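Local coordinates for (S)-imine reductase (Streptomyces sp. GF3546, PDB 4OQY), which catalyses S-selective reduction of imines to amines, probably with NADPH as hydride donor, at residues V231-M236 / F273-F278; H114-V119 / Y134-K139; Q4-I9 / H27-W32; N60-L65 / G86-N91. All coordinates share one frame; numbering follows the deposited sequence.

Overall arrangement
Contacts 3, 4 and 2 follow one another across the Rossmann sheet. Contacts 3 and 4 lie about 10 Å apart between centres, and Thr7 O of strand 6-9 probably accepts a hydrogen bond from Val64 N (2.8 Å). Contact 2, about 12 Å from contact 4 between centres, continues the sheet through a probable bond from Leu115 N to Ile89 O (2.7 Å). The segments following strands 6-9, 29-32 and 62-65 carry NADPH-binding residues, and Ser94, another, lies near Gly118 of contact 2. Contact 1 stands apart in the helical C-terminal part, centre to centre about 38 to 54 Å from the others; its Arg233 side chain lies about 7 Å from an NADPH not held by this chain's own Rossmann site.

Contact 1 (V231-M236 / F273-F278)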
loop_
_atom_site.group_PDB
_atom_site.type_symbol
_atom_site.label_atom_id
_atom_site.label_comp_id
_atom_site.label_asym_id
_atom_site.label_seq_id
_atom_site.Cartn_x
_atom_site.Cartn_y
_atom_site.Cartn_z
ATOM N N VAL B 231 1.346 18.370 13.663
ATOM C CA VAL B 231 1.866 17.398 12.675
ATOM C C VAL B 231 2.339 16.086 13.317
ATOM O O VAL B 231 2.745 16.069 14.494
ATOM C CB VAL B 231 3.017 17.991 11.830
ATOM C CG1 VAL B 231 4.235 18.310 12.696
ATOM C CG2 VAL B 231 3.395 17.054 10.682
ATOM N N ASP B 232 2.295 14.999 12.537
ATOM C CA ASP B 232 2.580 13.666 13.064
ATOM C C ASP B 232 1.711 13.450 14.304
ATOM O O ASP B 232 2.219 13.012 15.343
ATOM C CB ASP B 232 4.056 13.494 13.427
ATOM C CG ASP B 232 4.399 12.058 13.758
ATOM O OD1 ASP B 232 3.767 11.140 13.190
ATOM O OD2 ASP B 232 5.299 11.845 14.588
ATOM N N ARG B 233 0.426 13.800 14.197
ATOM C CA ARG B 233 -0.532 13.592 15.294
ATOM C C ARG B 233 -1.530 12.523 14.895
ATOM O O ARG B 233 -2.231 12.653 13.883
ATOM C CB ARG B 233 -1.308 14.867 15.660
ATOM C CG ARG B 233 -0.565 15.807 16.610
ATOM C CD ARG B 233 -1.340 17.085 16.962
ATOM N NE ARG B 233 -2.588 16.822 17.696
ATOM C CZ ARG B 233 -3.831 17.066 17.258
ATOM N NH1 ARG B 233 -4.071 17.598 16.058
ATOM N NH2 ARG B 233 -4.861 16.779 18.047
ATOM N N LEU B 234 -1.615 11.476 15.706
ATOM C CA LEU B 234 -2.585 10.402 15.464
ATOM C C LEU B 234 -4.017 10.912 15.242
ATOM O O LEU B 234 -4.720 10.389 14.378
ATOM C CB LEU B 234 -2.569 9.391 16.608
ATOM C CG LEU B 234 -3.579 8.257 16.444
ATOM C CD1 LEU B 234 -3.169 7.360 15.299
ATOM C CD2 LEU B 234 -3.692 7.442 17.710
ATOM N N ALA B 235 -4.442 11.905 16.024
ATOM C CA ALA B 235 -5.783 12.497 15.891
ATOM C C ALA B 235 -6.131 12.983 14.484
ATOM O O ALA B 235 -7.265 12.848 14.035
ATOM C CB ALA B 235 -5.945 13.640 16.869
ATOM N N MET B 236 -5.149 13.575 13.801
ATOM C CA MET B 236 -5.371 14.032 12.442
ATOM C C MET B 236 -5.563 12.855 11.499
ATOM O O MET B 236 -6.425 12.885 10.607
ATOM C CB MET B 236 -4.206 14.943 11.998
ATOM C CG MET B 236 -4.022 16.166 12.903
ATOM S SD MET B 236 -5.239 17.530 12.760
ATOM C CE MET B 236 -6.658 17.052 13.760
ATOM N N PHE B 273 -3.500 7.847 22.788
ATOM C CA PHE B 273 -2.439 8.260 21.824
ATOM C C PHE B 273 -2.776 9.429 20.862
ATOM O O PHE B 273 -1.968 9.717 19.953
ATOM C CB PHE B 273 -1.951 7.055 20.994
ATOM C CG PHE B 273 -1.187 6.011 21.772
ATOM C CD1 PHE B 273 0.081 6.283 22.264
ATOM C CD2 PHE B 273 -1.715 4.731 21.993
ATOM C CE1 PHE B 273 0.792 5.343 22.990
ATOM C CE2 PHE B 273 -0.994 3.788 22.700
ATOM C CZ PHE B 273 0.251 4.093 23.212
ATOM N N ALA B 274 -3.906 10.123 21.038
ATOM C CA ALA B 274 -4.327 11.185 20.093
ATOM C C ALA B 274 -3.203 12.153 19.700
ATOM O O ALA B 274 -3.069 12.510 18.518
ATOM C CB ALA B 274 -5.513 11.975 20.640
ATOM N N GLU B 275 -2.402 12.571 20.683
ATOM C CA GLU B 275 -1.385 13.605 20.450
ATOM C C GLU B 275 -0.027 13.026 20.137
ATOM O O GLU B 275 0.929 13.762 19.925
ATOM C CB GLU B 275 -1.260 14.520 21.648
ATOM C CG GLU B 275 -2.566 15.180 22.046
ATOM C CD GLU B 275 -3.156 16.050 20.963
ATOM O OE1 GLU B 275 -2.395 16.614 20.146
ATOM O OE2 GLU B 275 -4.396 16.180 20.922
ATOM N N ASN B 276 0.067 11.711 20.090
ATOM C CA ASN B 276 1.322 11.086 19.768
ATOM C C ASN B 276 1.505 10.903 18.286
ATOM O O ASN B 276 0.593 11.107 17.497
ATOM C CB ASN B 276 1.420 9.752 20.486
ATOM C CG ASN B 276 1.468 9.923 21.988
ATOM O OD1 ASN B 276 0.442 9.823 22.666
ATOM N ND2 ASN B 276 2.647 10.208 22.514
ATOM N N SER B 277 2.708 10.480 17.936
ATOM C CA SER B 277 3.071 10.167 16.562
ATOM C C SER B 277 2.281 8.978 16.016
ATOM O O SER B 277 1.768 8.148 16.788
ATOM C CB SER B 277 4.582 9.890 16.510
ATOM O OG SER B 277 4.919 8.878 15.587
ATOM N N PHE B 278 2.178 8.906 14.686
ATOM C CA PHE B 278 1.521 7.790 14.001
ATOM C C PHE B 278 2.125 6.473 14.319
ATOM O O PHE B 278 1.449 5.463 14.310
ATOM C CB PHE B 278 1.590 7.967 12.484
ATOM C CG PHE B 278 0.654 8.986 12.010
ATOM C CD1 PHE B 278 -0.688 8.780 12.151
ATOM C CD2 PHE B 278 1.104 10.180 11.500
ATOM C CE1 PHE B 278 -1.578 9.740 11.749
ATOM C CE2 PHE B 278 0.211 11.159 11.098
ATOM C CZ PHE B 278 -1.133 10.936 11.224
#
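Leu234 N and Ala235 N, the first amides of helix 234-251, bond to the carbonyls of Asn276 and Ala274, so the loop 273-278 occupies the amino end of that helix. The bond from Leu234 N to Asn276 O (2.9 Å) runs almost straight out of the carbonyl, whereas Ala235 N reaches a lone pair of Ala274 O (2.9 Å) in the carbonyl plane. Packing is closest here. Leu234, with CG anti to its own N (chi1 179°), brings CD2 to 3.7 Å from Phe273 CB, and the small methyls of Ala235 and Ala274 let the backbones draw near. The Phe278 ring lays one face over the carbonyl carbon of Arg233, offset toward the rim.

The outer side is looser and wetter, made of charged chains. Asp232 borders the packed part, passing alongside the Phe278 ring; a carboxylate suits the place because its OD1 accepts Phe278 N (3.1 Å), which comes from above the carboxylate plane. Arg233 and Glu275 point the same way with guanidinium and carboxylate planes 14° apart, a two-pronged salt bridge in which Arg233 NH2 meets Glu275 OE2 (3.0 Å); the NE–OE1 arm is modelled improbably short. Were Arg233 an alanine, the Glu275 carboxylate would probably lose its mate and be free to turn.

Ser277 OG bonds mainly to Ser279. Inward, Leu234 rests on Phe265 and Met269 of helix 256-270, while Phe278 reaches across the dimer to Trp177 and Tyr184 of the second subunit, both on its helix 163-192.

Contact 2 (H114-V119 / Y134-K139)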
loop_
_atom_site.group_PDB
_atom_site.type_symbol
_atom_site.label_atom_id
_atom_site.label_comp_id
_atom_site.label_asym_id
_atom_site.label_seq_id
_atom_site.Cartn_x
_atom_site.Cartn_y
_atom_site.Cartn_z
ATOM N N HIS B 114 18.617 -27.603 6.842
ATOM C CA HIS B 114 17.517 -26.888 6.224
ATOM C C HIS B 114 17.824 -25.419 6.191
ATOM O O HIS B 114 18.120 -24.830 7.225
ATOM C CB HIS B 114 16.289 -27.104 7.043
ATOM C CG HIS B 114 15.057 -26.465 6.510
ATOM N ND1 HIS B 114 14.665 -25.191 6.853
ATOM C CD2 HIS B 114 14.062 -26.969 5.745
ATOM C CE1 HIS B 114 13.501 -24.924 6.290
ATOM N NE2 HIS B 114 13.114 -25.989 5.618
ATOM N N LEU B 115 17.765 -24.847 4.992
ATOM C CA LEU B 115 17.832 -23.398 4.775
ATOM C C LEU B 115 16.476 -22.914 4.320
ATOM O O LEU B 115 15.912 -23.411 3.337
ATOM C CB LEU B 115 18.866 -23.012 3.697
ATOM C CG LEU B 115 20.353 -23.254 3.991
ATOM C CD1 LEU B 115 21.200 -22.924 2.770
ATOM C CD2 LEU B 115 20.849 -22.473 5.203
ATOM N N THR B 116 15.968 -21.927 5.029
ATOM C CA THR B 116 14.720 -21.291 4.672
ATOM C C THR B 116 15.014 -20.136 3.709
ATOM O O THR B 116 15.820 -19.238 4.011
ATOM C CB THR B 116 14.000 -20.746 5.916
ATOM O OG1 THR B 116 13.914 -21.772 6.915
ATOM C CG2 THR B 116 12.592 -20.283 5.561
ATOM N N GLY B 117 14.336 -20.163 2.566
ATOM C CA GLY B 117 14.433 -19.094 1.572
ATOM C C GLY B 117 13.093 -18.416 1.371
ATOM O O GLY B 117 12.086 -19.088 1.183
ATOM N N GLY B 118 13.078 -17.085 1.428
ATOM C CA GLY B 118 11.891 -16.291 1.063
ATOM C C GLY B 118 12.177 -15.445 -0.186
ATOM O O GLY B 118 12.836 -14.405 -0.093
ATOM N N VAL B 119 11.709 -15.912 -1.339
ATOM C CA VAL B 119 12.025 -15.271 -2.633
ATOM C C VAL B 119 11.184 -14.008 -2.735
ATOM O O VAL B 119 9.984 -14.038 -2.481
ATOM C CB VAL B 119 11.780 -16.223 -3.825
ATOM C CG1 VAL B 119 12.075 -15.529 -5.159
ATOM C CG2 VAL B 119 12.644 -17.474 -3.671
ATOM N N TYR B 134 15.489 -13.707 0.979
ATOM C CA TYR B 134 15.825 -13.858 2.409
ATOM C C TYR B 134 16.245 -15.285 2.712
ATOM O O TYR B 134 15.572 -16.218 2.284
ATOM C CB TYR B 134 14.614 -13.552 3.275
ATOM C CG TYR B 134 13.981 -12.207 3.034
ATOM C CD1 TYR B 134 14.618 -11.050 3.427
ATOM C CD2 TYR B 134 12.726 -12.099 2.461
ATOM C CE1 TYR B 134 14.032 -9.821 3.245
ATOM C CE2 TYR B 134 12.142 -10.860 2.239
ATOM C CZ TYR B 134 12.800 -9.737 2.646
ATOM O OH TYR B 134 12.252 -8.502 2.463
ATOM N N TYR B 135 17.317 -15.458 3.489
ATOM C CA TYR B 135 17.756 -16.789 3.908
ATOM C C TYR B 135 17.941 -16.827 5.407
ATOM O O TYR B 135 18.364 -15.837 6.009
ATOM C CB TYR B 135 19.067 -17.200 3.224
ATOM C CG TYR B 135 18.862 -17.641 1.805
ATOM C CD1 TYR B 135 18.331 -18.890 1.514
ATOM C CD2 TYR B 135 19.168 -16.785 0.742
ATOM C CE1 TYR B 135 18.126 -19.281 0.204
ATOM C CE2 TYR B 135 18.945 -17.166 -0.558
ATOM C CZ TYR B 135 18.438 -18.409 -0.832
ATOM O OH TYR B 135 18.229 -18.764 -2.148
ATOM N N SER B 136 17.579 -17.956 6.010
ATOM C CA SER B 136 17.872 -18.196 7.411
ATOM C C SER B 136 18.111 -19.686 7.646
ATOM O O SER B 136 17.656 -20.537 6.883
ATOM C CB SER B 136 16.793 -17.618 8.341
ATOM O OG SER B 136 15.534 -18.276 8.239
ATOM N N GLY B 137 18.821 -19.981 8.728
ATOM C CA GLY B 137 19.298 -21.330 8.989
ATOM C C GLY B 137 20.747 -21.321 9.429
ATOM O O GLY B 137 21.315 -20.262 9.696
ATOM N N PRO B 138 21.364 -22.499 9.511
ATOM C CA PRO B 138 22.731 -22.513 10.020
ATOM C C PRO B 138 23.718 -21.721 9.140
ATOM O O PRO B 138 23.773 -21.897 7.917
ATOM C CB PRO B 138 23.076 -24.002 10.079
ATOM C CG PRO B 138 22.024 -24.710 9.279
ATOM C CD PRO B 138 20.811 -23.850 9.332
ATOM N N LYS B 139 24.514 -20.875 9.772
ATOM C CA LYS B 139 25.363 -19.984 9.017
ATOM C C LYS B 139 26.425 -20.760 8.244
ATOM O O LYS B 139 26.694 -20.426 7.099
ATOM C CB LYS B 139 25.995 -18.904 9.905
ATOM C CG LYS B 139 26.892 -17.887 9.178
ATOM C CD LYS B 139 26.187 -17.251 7.975
ATOM C CE LYS B 139 26.728 -15.924 7.434
ATOM N NZ LYS B 139 28.173 -15.720 7.713
#
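The far part of the Rossmann sheet turns antiparallel where strand 113-119 meets strand 132-136, with Thr116 paired to Ser136 and Gly118 to Tyr134, both hydrogen-bonded pairs. Thr116 N reaches Ser136 O at 2.9 Å and Gly118 N reaches Tyr134 O at 2.8 Å, each bond answered by its reciprocal. Between them Gly117 faces Tyr135 in a non-hydrogen-bonded pair. Glycine suits this position because the Tyr135 ring, with CG beside the backbone N (chi1 -77°), lies over it, Tyr135 CE1 3.9 Å from Gly117 CA, where a side-chain carbon would crowd it. With an alanine in place of Tyr135, the space over Gly117 is likely to stand open, and Leu92 and Leu149 would probably lose the ring they pack on. Gly137, just past the strand, has backbone angles that only glycine takes easily, and the Pro138 ring then sets CD against His114 O at 3.6 Å.

On the Thr116 side, Thr116 OG1 bonds to Ala162 O and Ser136 OG to Ala165 N and Asp161 O, tying the sheet to the start of helix 163-192. Leu115 and Tyr135 turn to helix 139-149, and His114 packs on helix 97-109.

Contact 3 (Q4-I9 / H27-W32); sequences QSVTVI and HEVTVW
Strands 6-9 and 29-32 run parallel, their axes 4.7 Å apart and 20° off, with Val6 N bonding to Glu28 O, Thr30 N to Val6 O, Val8 N to Thr30 O (2.9 Å) and Trp32 N to Val8 O (3.2 Å). Each strand thus gives and takes alternately, as parallel strands must, since one residue bonds to the neighbours on either side of its opposite number.

Val6, Val8, Val29 and Val31 share one face. Val6 and Val29 lie side by side, CG1 of Val6 at 4.1 Å from CG2 of Val29, and Val8 CG2 reaches diagonally back to Val29 CG1 at 4.0 Å. Branching at CB suits these residues to extended backbone and gives a ridged, apolar surface on which Phe22 and Val19 of helix 13-24 sit.

That helix joins the two strands, making the beta-alpha-beta crossover that opens a Rossmann fold. The turn after Ile9 holds Leu11 and Gly12, and Met14 starts the helix behind it; the residues following Trp32, namely Asn33, Arg34, Thr35 and Lys38, also bind NADPH, and the basic Arg34 and Lys38 could meet a phosphate of the cofactor.

The other face carries Thr7, Thr30, Ile9 and Trp32. Thr7 OG1, placed beside its own N by chi1 -71°, packs at 3.8 Å from Thr30 CB, while its polar bond goes to Ala56 O. Ile9 CG2 meets the edge of the indole at Trp32 CE3 (4.2 Å), near the ring plane. Helix 53-58 covers this side, Leu57 on Ile9, Val53 and Ala56 on Trp32.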
loop_
_atom_site.group_PDB
_atom_site.type_symbol
_atom_site.label_atom_id
_atom_site.label_comp_id
_atom_site.label_asym_id
_atom_site.label_seq_id
_atom_site.Cartn_x
_atom_site.Cartn_y
_atom_site.Cartn_z
ATOM N N GLN B 4 28.883 -25.628 -9.027
ATOM C CA GLN B 4 28.237 -26.664 -8.194
ATOM C C GLN B 4 26.972 -27.177 -8.876
ATOM O O GLN B 4 26.087 -26.403 -9.242
ATOM C CB GLN B 4 27.882 -26.169 -6.763
ATOM C CG GLN B 4 27.859 -27.282 -5.703
ATOM C CD GLN B 4 26.959 -27.055 -4.458
ATOM O OE1 GLN B 4 26.494 -25.942 -4.157
ATOM N NE2 GLN B 4 26.726 -28.138 -3.716
ATOM N N SER B 5 26.847 -28.484 -9.044
ATOM C CA SER B 5 25.604 -28.982 -9.581
ATOM C C SER B 5 24.542 -28.980 -8.481
ATOM O O SER B 5 24.852 -28.930 -7.290
ATOM C CB SER B 5 25.788 -30.354 -10.203
ATOM O OG SER B 5 26.572 -31.137 -9.353
ATOM N N VAL B 6 23.287 -29.032 -8.890
ATOM C CA VAL B 6 22.168 -28.811 -7.962
ATOM C C VAL B 6 20.915 -29.539 -8.408
ATOM O O VAL B 6 20.758 -29.842 -9.574
ATOM C CB VAL B 6 21.900 -27.293 -7.849
ATOM C CG1 VAL B 6 21.598 -26.699 -9.206
ATOM C CG2 VAL B 6 20.784 -26.976 -6.867
ATOM N N THR B 7 20.055 -29.883 -7.451
ATOM C CA THR B 7 18.785 -30.491 -7.761
ATOM C C THR B 7 17.700 -29.458 -7.498
ATOM O O THR B 7 17.766 -28.717 -6.505
ATOM C CB THR B 7 18.561 -31.760 -6.904
ATOM O OG1 THR B 7 19.445 -32.794 -7.352
ATOM C CG2 THR B 7 17.126 -32.254 -6.997
ATOM N N VAL B 8 16.721 -29.400 -8.393
ATOM C CA VAL B 8 15.540 -28.594 -8.212
ATOM C C VAL B 8 14.318 -29.529 -8.284
ATOM O O VAL B 8 14.100 -30.226 -9.281
ATOM C CB VAL B 8 15.421 -27.458 -9.255
ATOM C CG1 VAL B 8 14.133 -26.659 -9.046
ATOM C CG2 VAL B 8 16.636 -26.528 -9.184
ATOM N N ILE B 9 13.532 -29.513 -7.220
ATOM C CA ILE B 9 12.260 -30.253 -7.140
ATOM C C ILE B 9 11.085 -29.264 -7.158
ATOM O O ILE B 9 11.025 -28.351 -6.326
ATOM C CB ILE B 9 12.233 -31.104 -5.854
ATOM C CG1 ILE B 9 13.263 -32.240 -5.959
ATOM C CG2 ILE B 9 10.839 -31.682 -5.574
ATOM C CD1 ILE B 9 13.418 -33.018 -4.656
ATOM N N HIS B 27 25.668 -24.398 -14.525
ATOM C CA HIS B 27 25.485 -25.422 -13.484
ATOM C C HIS B 27 24.730 -26.624 -14.016
ATOM O O HIS B 27 23.782 -26.460 -14.765
ATOM C CB HIS B 27 24.694 -24.849 -12.332
ATOM C CG HIS B 27 25.436 -23.806 -11.567
ATOM N ND1 HIS B 27 25.682 -22.546 -12.073
ATOM C CD2 HIS B 27 26.030 -23.846 -10.354
ATOM C CE1 HIS B 27 26.374 -21.846 -11.190
ATOM N NE2 HIS B 27 26.581 -22.610 -10.127
ATOM N N GLU B 28 25.170 -27.825 -13.663
ATOM C CA GLU B 28 24.477 -29.032 -14.052
ATOM C C GLU B 28 23.272 -29.125 -13.129
ATOM O O GLU B 28 23.442 -28.965 -11.941
ATOM C CB GLU B 28 25.385 -30.248 -13.833
ATOM C CG GLU B 28 26.650 -30.256 -14.686
ATOM C CD GLU B 28 26.404 -30.841 -16.048
ATOM O OE1 GLU B 28 25.275 -30.658 -16.560
ATOM O OE2 GLU B 28 27.336 -31.454 -16.621
ATOM N N VAL B 29 22.081 -29.378 -13.662
ATOM C CA VAL B 29 20.874 -29.410 -12.833
ATOM C C VAL B 29 20.126 -30.720 -13.045
ATOM O O VAL B 29 19.899 -31.111 -14.176
ATOM C CB VAL B 29 19.937 -28.232 -13.169
ATOM C CG1 VAL B 29 18.796 -28.129 -12.152
ATOM C CG2 VAL B 29 20.707 -26.925 -13.203
ATOM N N THR B 30 19.765 -31.381 -11.951
ATOM C CA THR B 30 18.908 -32.555 -11.946
ATOM C C THR B 30 17.552 -32.100 -11.404
ATOM O O THR B 30 17.497 -31.380 -10.416
ATOM C CB THR B 30 19.469 -33.655 -11.020
ATOM O OG1 THR B 30 20.700 -34.126 -11.568
ATOM C CG2 THR B 30 18.520 -34.831 -10.912
ATOM N N VAL B 31 16.474 -32.492 -12.073
ATOM C CA VAL B 31 15.162 -31.976 -11.773
ATOM C C VAL B 31 14.205 -33.149 -11.507
ATOM O O VAL B 31 14.413 -34.262 -11.993
ATOM C CB VAL B 31 14.615 -31.060 -12.895
ATOM C CG1 VAL B 31 15.558 -29.880 -13.178
ATOM C CG2 VAL B 31 14.392 -31.826 -14.186
ATOM N N TRP B 32 13.149 -32.863 -10.752
ATOM C CA TRP B 32 12.010 -33.778 -10.621
ATOM C C TRP B 32 10.708 -33.019 -10.370
ATOM O O TRP B 32 10.704 -31.936 -9.779
ATOM C CB TRP B 32 12.235 -34.778 -9.477
ATOM C CG TRP B 32 11.136 -35.871 -9.364
ATOM C CD1 TRP B 32 11.150 -37.086 -9.958
ATOM C CD2 TRP B 32 9.895 -35.810 -8.608
ATOM N NE1 TRP B 32 9.998 -37.788 -9.629
ATOM C CE2 TRP B 32 9.210 -37.014 -8.827
ATOM C CE3 TRP B 32 9.291 -34.834 -7.816
ATOM C CZ2 TRP B 32 7.968 -37.305 -8.219
ATOM C CZ3 TRP B 32 8.048 -35.128 -7.203
ATOM C CH2 TRP B 32 7.400 -36.340 -7.438
#

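Contact 4 (N60-L65 / G86-N91)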
loop_
_atom_site.group_PDB
_atom_site.type_symbol
_atom_site.label_atom_id
_atom_site.label_comp_id
_atom_site.label_asym_id
_atom_site.label_seq_id
_atom_site.Cartn_x
_atom_site.Cartn_y
_atom_site.Cartn_z
ATOM N N ASN B 60 22.658 -34.943 -5.785
ATOM C CA ASN B 60 23.333 -33.715 -5.341
ATOM C C ASN B 60 23.203 -33.529 -3.831
ATOM O O ASN B 60 22.284 -34.069 -3.191
ATOM C CB ASN B 60 22.733 -32.481 -6.040
ATOM C CG ASN B 60 23.051 -32.418 -7.540
ATOM O OD1 ASN B 60 22.157 -32.496 -8.399
ATOM N ND2 ASN B 60 24.304 -32.263 -7.850
ATOM N N GLU B 61 24.120 -32.765 -3.257
ATOM C CA GLU B 61 24.027 -32.351 -1.857
ATOM C C GLU B 61 22.956 -31.271 -1.695
ATOM O O GLU B 61 22.151 -31.313 -0.749
ATOM C CB GLU B 61 25.385 -31.836 -1.343
ATOM C CG GLU B 61 25.362 -31.471 0.133
ATOM C CD GLU B 61 26.686 -30.955 0.645
ATOM O OE1 GLU B 61 27.506 -30.491 -0.161
ATOM O OE2 GLU B 61 26.888 -30.982 1.867
ATOM N N LEU B 62 22.948 -30.304 -2.614
ATOM C CA LEU B 62 22.050 -29.155 -2.530
ATOM C C LEU B 62 20.757 -29.378 -3.289
ATOM O O LEU B 62 20.751 -29.523 -4.520
ATOM C CB LEU B 62 22.702 -27.895 -3.074
ATOM C CG LEU B 62 21.873 -26.631 -2.865
ATOM C CD1 LEU B 62 21.776 -26.294 -1.392
ATOM C CD2 LEU B 62 22.494 -25.472 -3.613
ATOM N N ILE B 63 19.672 -29.418 -2.518
ATOM C CA ILE B 63 18.337 -29.689 -3.000
ATOM C C ILE B 63 17.495 -28.439 -2.797
ATOM O O ILE B 63 17.188 -28.057 -1.667
ATOM C CB ILE B 63 17.680 -30.836 -2.186
ATOM C CG1 ILE B 63 18.634 -32.040 -2.076
ATOM C CG2 ILE B 63 16.335 -31.211 -2.780
ATOM C CD1 ILE B 63 19.057 -32.695 -3.380
ATOM N N VAL B 64 17.101 -27.829 -3.897
ATOM C CA VAL B 64 16.265 -26.645 -3.895
ATOM C C VAL B 64 14.830 -27.036 -4.150
ATOM O O VAL B 64 14.510 -27.676 -5.168
ATOM C CB VAL B 64 16.670 -25.689 -5.031
ATOM C CG1 VAL B 64 15.731 -24.485 -5.076
ATOM C CG2 VAL B 64 18.111 -25.257 -4.835
ATOM N N LEU B 65 13.962 -26.628 -3.241
ATOM C CA LEU B 65 12.546 -26.928 -3.335
ATOM C C LEU B 65 11.792 -25.666 -3.663
ATOM O O LEU B 65 11.934 -24.636 -2.990
ATOM C CB LEU B 65 11.996 -27.464 -2.002
ATOM C CG LEU B 65 12.692 -28.631 -1.301
ATOM C CD1 LEU B 65 11.945 -28.927 -0.015
ATOM C CD2 LEU B 65 12.798 -29.893 -2.136
ATOM N N GLY B 86 22.737 -36.279 4.817
ATOM C CA GLY B 86 23.811 -35.478 4.242
ATOM C C GLY B 86 23.358 -34.444 3.238
ATOM O O GLY B 86 24.193 -33.802 2.602
ATOM N N LYS B 87 22.048 -34.256 3.087
ATOM C CA LYS B 87 21.539 -33.241 2.158
ATOM C C LYS B 87 21.365 -31.884 2.827
ATOM O O LYS B 87 21.198 -31.772 4.047
ATOM C CB LYS B 87 20.201 -33.666 1.541
ATOM C CG LYS B 87 20.207 -35.027 0.859
ATOM C CD LYS B 87 21.152 -35.087 -0.343
ATOM C CE LYS B 87 21.729 -36.478 -0.495
ATOM N NZ LYS B 87 22.393 -36.673 -1.796
ATOM N N VAL B 88 21.384 -30.858 1.991
ATOM C CA VAL B 88 21.069 -29.502 2.388
ATOM C C VAL B 88 19.831 -29.118 1.607
ATOM O O VAL B 88 19.851 -29.039 0.383
ATOM C CB VAL B 88 22.212 -28.527 2.073
ATOM C CG1 VAL B 88 21.805 -27.099 2.395
ATOM C CG2 VAL B 88 23.472 -28.905 2.845
ATOM N N ILE B 89 18.737 -28.929 2.323
ATOM C CA ILE B 89 17.497 -28.526 1.700
ATOM C C ILE B 89 17.358 -27.015 1.746
ATOM O O ILE B 89 17.251 -26.428 2.819
ATOM C CB ILE B 89 16.319 -29.157 2.432
ATOM C CG1 ILE B 89 16.465 -30.673 2.399
ATOM C CG2 ILE B 89 15.011 -28.737 1.777
ATOM C CD1 ILE B 89 15.576 -31.370 3.390
ATOM N N ALA B 90 17.389 -26.389 0.583
ATOM C CA ALA B 90 17.113 -24.967 0.450
ATOM C C ALA B 90 15.640 -24.866 0.089
ATOM O O ALA B 90 15.260 -24.983 -1.075
ATOM C CB ALA B 90 18.003 -24.361 -0.624
ATOM N N ASN B 91 14.811 -24.767 1.128
ATOM C CA ASN B 91 13.369 -24.748 0.978
ATOM C C ASN B 91 12.854 -23.339 0.675
ATOM O O ASN B 91 12.771 -22.503 1.569
ATOM C CB ASN B 91 12.735 -25.275 2.248
ATOM C CG ASN B 91 11.263 -25.518 2.090
ATOM O OD1 ASN B 91 10.666 -25.128 1.095
ATOM N ND2 ASN B 91 10.674 -26.187 3.058
#
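Leu65 CD1 meets Ile89 CG2 at 3.6 Å, the closest apolar pair here, and the same methyl touches Asn91 CG at 4.1 Å. Leu65 reaches both because CG stands beside its backbone N (chi1 -52°), which leans the isobutyl group over the neighbouring strand. On the opposite face Leu62 CD1 lies 3.9 Å from Val88 CG1 and also grazes Ala90 CB. The methyl of Ala90 lets the longer leucine spread across it, and Val64 borders the same spot.

Between these two layers of side chains the strands are joined in parallel register, Leu62 beside Val88 and Leu65 beside Asn91. Val88 N gives a nearly straight bond to Glu61 O (2.9 Å, 178° at the hydrogen), Ile63 N bonds to Val88 O, Ala90 N to Ile63 O (2.8 Å) and Leu65 N to Ala90 O. With helix 70-77 between them, the strands form a further beta-alpha-beta unit of the Rossmann domain. The turn following Leu65 holds Leu67 and Thr68, which bind NADPH.

At the other end the Lys87 chain folds back so that NZ bonds to Leu57 O and, from above the carbonyl plane, to Asn60 O (3.0 Å). Two carbonyls therefore grip the ammonium, and its charge would probably be welcome beside the carbonyl end of helix 53-58. Glu61 runs extended past Val88, its carboxylate at the surface.

Farther out, Val73 and Leu77 of helix 70-77 back Leu65, and Asn91 OD1 is held by Ser93 OG. Helix 139-149 covers the Leu62 and Val88 face with Thr148, Val141 and His145.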